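Local coordinates for protein carbohydrate kinase, pfkB family (Enterococcus faecalis, PDB 3KTN) that probably phosphorylates a sugar acid, most likely 2-keto-3-deoxygluconate, as a magnesium-binding kinase of the pfkB (ribokinase-like) family, at residues E19-M22 with L23-E27; C136-S139 with L140-T143. All coordinates share one frame; numbering follows the deposited sequence.

Contact 1: residues E19-M22 with L23-E27; sequences EYLM and LEQTE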
# COMPACT_ATOMS: atom_id res chain seq x y z
N GLU A 19 4.88 8.10 4.46
CA GLU A 19 6.19 8.69 4.22
C GLU A 19 6.19 10.19 4.57
O GLU A 19 5.81 10.54 5.69
CB GLU A 19 6.61 8.42 2.77
CG GLU A 19 6.64 6.89 2.46
CD GLU A 19 7.03 6.55 1.01
OE1 GLU A 19 6.44 5.62 0.43
OE2 GLU A 19 7.95 7.18 0.46
N TYR A 20 6.60 11.05 3.64
CA TYR A 20 6.62 12.50 3.89
C TYR A 20 5.72 13.19 2.87
O TYR A 20 5.92 14.36 2.54
CB TYR A 20 8.05 13.05 3.75
CG TYR A 20 9.06 12.34 4.62
CD1 TYR A 20 9.22 12.68 5.96
CD2 TYR A 20 9.84 11.31 4.10
CE1 TYR A 20 10.15 12.01 6.77
CE2 TYR A 20 10.76 10.62 4.90
CZ TYR A 20 10.91 10.98 6.23
OH TYR A 20 11.81 10.31 7.01
N LEU A 21 4.73 12.46 2.39
CA LEU A 21 3.80 12.97 1.39
C LEU A 21 2.80 14.00 1.92
O LEU A 21 2.47 14.02 3.11
CB LEU A 21 3.04 11.79 0.74
CG LEU A 21 3.94 10.78 0.02
CD1 LEU A 21 3.13 9.55 -0.36
CD2 LEU A 21 4.53 11.44 -1.22
N MSE A 22 2.32 14.85 1.02
CA MSE A 22 1.35 15.88 1.40
C MSE A 22 -0.04 15.44 0.98
O MSE A 22 -0.18 14.53 0.16
CB MSE A 22 1.71 17.21 0.71
CG MSE A 22 3.09 17.73 1.04
SE MSE A 22 3.56 19.36 0.06
CE MSE A 22 4.37 18.55 -1.47
N LEU A 23 -1.06 16.09 1.54
CA LEU A 23 -2.44 15.78 1.21
C LEU A 23 -2.71 15.92 -0.28
O LEU A 23 -3.43 15.12 -0.85
CB LEU A 23 -3.40 16.69 1.99
CG LEU A 23 -3.58 16.30 3.45
CD1 LEU A 23 -4.38 17.37 4.18
CD2 LEU A 23 -4.27 14.94 3.51
N GLU A 24 -2.11 16.94 -0.90
CA GLU A 24 -2.31 17.16 -2.33
C GLU A 24 -1.56 16.16 -3.22
O GLU A 24 -1.73 16.18 -4.43
CB GLU A 24 -1.92 18.59 -2.71
CG GLU A 24 -3.06 19.60 -2.50
CD GLU A 24 -2.70 21.05 -2.87
OE1 GLU A 24 -2.24 21.28 -4.01
OE2 GLU A 24 -2.90 21.95 -2.03
N GLN A 25 -0.74 15.30 -2.62
CA GLN A 25 0.01 14.34 -3.42
C GLN A 25 -0.58 12.94 -3.45
O GLN A 25 -0.31 12.17 -4.37
CB GLN A 25 1.45 14.22 -2.92
CG GLN A 25 2.31 15.45 -3.11
CD GLN A 25 3.70 15.26 -2.54
OE1 GLN A 25 3.88 15.25 -1.32
NE2 GLN A 25 4.68 15.08 -3.41
N THR A 26 -1.39 12.59 -2.45
CA THR A 26 -1.94 11.24 -2.41
C THR A 26 -3.25 11.18 -1.67
O THR A 26 -3.53 12.00 -0.80
CB THR A 26 -0.93 10.26 -1.74
OG1 THR A 26 -1.45 8.92 -1.78
CG2 THR A 26 -0.70 10.64 -0.29
N GLU A 27 -4.06 10.18 -2.02
CA GLU A 27 -5.35 9.97 -1.38
C GLU A 27 -5.19 9.00 -0.22
O GLU A 27 -6.11 8.80 0.58
CB GLU A 27 -6.37 9.39 -2.39
CG GLU A 27 -6.18 7.89 -2.74
CD GLU A 27 -4.96 7.57 -3.63
OE1 GLU A 27 -4.17 8.51 -3.93
OE2 GLU A 27 -4.80 6.38 -4.02
O HOH W 1 6.45 15.17 -0.10
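M22 to Q25 form a type I beta turn in the loop that joins strand 12-16 to strand 28-34, and the side-chain amide of Q25 folds back onto the backbone of M22. Two bonds running in contrary directions close the turn. M22 N gives its proton to Q25 OE1 at 2.8 Å, arriving in the carbonyl plane and on a lone pair, with an N-H...O angle of 150°. In return, Q25 N donates to M22 O at 2.9 Å, from well above the plane of that carbonyl; T26 N adds only a weak bond to the same oxygen. With CG anti to its own carbonyl carbon (chi1 -67°) and the chain extended beyond it, Q25 spans the distance back to M22 N. A water donates to both Q25 OE1 and Y20 O, at 2.8 Å from each. M22 N and this water grip OE1 while Q314 O of a second subunit takes NE2, so both ends of the amide are engaged and the rotation of the group is probably fixed.

Apolar atoms fill in around this polar centre. The selenomethionine M22 bends at chi3 (-90°), which lays its CE methyl over the face of the Q25 amide, CE 3.5 Å from CD. L21 crosses Q25 at about a right angle, and its CD1 meets T26 CG2 at 4.0 Å.

T26 OG1 hydrogen-bonds E27 of a fourth subunit, so the turn is built into the subunit interfaces. Within the chain, L23 N is hydrogen-bonded to E93 and L23 packs on F91, both of strand 88-93, while L23 and T26 rest on P17. The loop is thereby held against the four-stranded sheet whose strands 12-16 and 28-34 it connects.

Contact 2: residues C136-S139 with L140-T143; sequences CGIS and LSLT
I138 sends its CD1 methyl alongside the hydroxyl of S141, 3.8 Å from OG, while its CG1 lies a looser 4.4 Å from L142 CB. Its chi1 of -178° turns CG1 forward along the helix and makes that approach possible. I138 O takes two backbone protons: L142 N makes the alpha-type (i+4) bond at 2.9 Å, lying nearly along the C=O axis, and S141 N comes at 3.0 Å from above the carbonyl plane. One residue earlier, L140 N reaches G137 O at 3.1 Å, also above the plane. These last two are 3-10 (i+3) bonds, so helix 138-142 is short, weakly bonded and mixed in character.

At its start, C136 O accepts both S139 N and S139 OG, the hydroxyl binding in the carbonyl plane at 2.9 Å. L140 is buried against M183, Y187 and I190 of helix 177-190, whereas T143 N-caps the helix that follows and its OG1 also hydrogen-bonds G114 O. C136 O and I138 O each serve two donors, which satisfies these two carbonyls within the buried turn, and the S139 hydroxyl ties the helix start to the residue just after strand 132-135.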
# COMPACT_ATOMS: atom_id res chain seq x y z
N CYS A 136 -6.52 15.99 31.55
CA CYS A 136 -5.92 16.59 30.37
C CYS A 136 -6.29 18.06 30.22
O CYS A 136 -7.46 18.41 30.20
CB CYS A 136 -6.34 15.82 29.12
SG CYS A 136 -5.95 14.05 29.18
N GLY A 137 -5.26 18.90 30.12
CA GLY A 137 -5.48 20.32 29.97
C GLY A 137 -6.50 20.69 28.92
O GLY A 137 -7.16 21.73 29.03
N ILE A 138 -6.65 19.85 27.90
CA ILE A 138 -7.61 20.13 26.84
C ILE A 138 -9.04 20.22 27.40
O ILE A 138 -9.85 21.01 26.91
CB ILE A 138 -7.55 19.05 25.71
CG1 ILE A 138 -8.54 19.39 24.59
CG2 ILE A 138 -7.85 17.67 26.26
CD1 ILE A 138 -8.24 20.70 23.87
N SER A 139 -9.33 19.43 28.42
CA SER A 139 -10.65 19.43 29.06
C SER A 139 -11.06 20.83 29.50
O SER A 139 -12.24 21.20 29.40
CB SER A 139 -10.64 18.54 30.29
OG SER A 139 -10.11 17.27 30.00
N LEU A 140 -10.10 21.62 29.98
CA LEU A 140 -10.40 22.97 30.45
C LEU A 140 -10.73 23.99 29.37
O LEU A 140 -11.39 24.99 29.65
CB LEU A 140 -9.23 23.51 31.29
CG LEU A 140 -9.01 22.88 32.66
CD1 LEU A 140 -7.87 23.59 33.36
CD2 LEU A 140 -10.29 22.98 33.48
N SER A 141 -10.29 23.74 28.14
CA SER A 141 -10.54 24.68 27.06
C SER A 141 -11.48 24.22 25.95
O SER A 141 -12.01 25.04 25.21
CB SER A 141 -9.21 25.09 26.42
OG SER A 141 -8.60 23.98 25.78
N LEU A 142 -11.70 22.91 25.83
CA LEU A 142 -12.56 22.40 24.77
C LEU A 142 -13.96 23.02 24.82
O LEU A 142 -14.34 23.77 23.91
CB LEU A 142 -12.63 20.87 24.82
CG LEU A 142 -13.22 20.22 23.56
CD1 LEU A 142 -12.47 20.72 22.33
CD2 LEU A 142 -13.12 18.70 23.67
N THR A 143 -14.73 22.71 25.85
CA THR A 143 -16.06 23.29 26.00
C THR A 143 -16.35 23.55 27.47
O THR A 143 -15.65 23.03 28.35
CB THR A 143 -17.19 22.36 25.47
OG1 THR A 143 -17.26 21.19 26.29
CG2 THR A 143 -16.93 21.96 24.02

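Overall arrangement
Both contacts are short-range turns of the backbone, held by bonds three or four residues apart, in two different settings. Contact 2 is a core feature on a short helix following a strand of the nine-stranded sheet; no other subunit touches it. Contact 1 lies in a loop of the four-stranded sheet, where neighbouring subunits meet it. The centre of contact 2 is about 12 Å, and that of contact 1 about 27 Å, from the centre of the chain. The chemistry follows: residues 19-27 use a side-chain amide, a water and partners from other chains, whereas residues 136-143 rely mainly on backbone carbonyls that accept twice. They share no element, and their nearest atoms are about 20 Å apart.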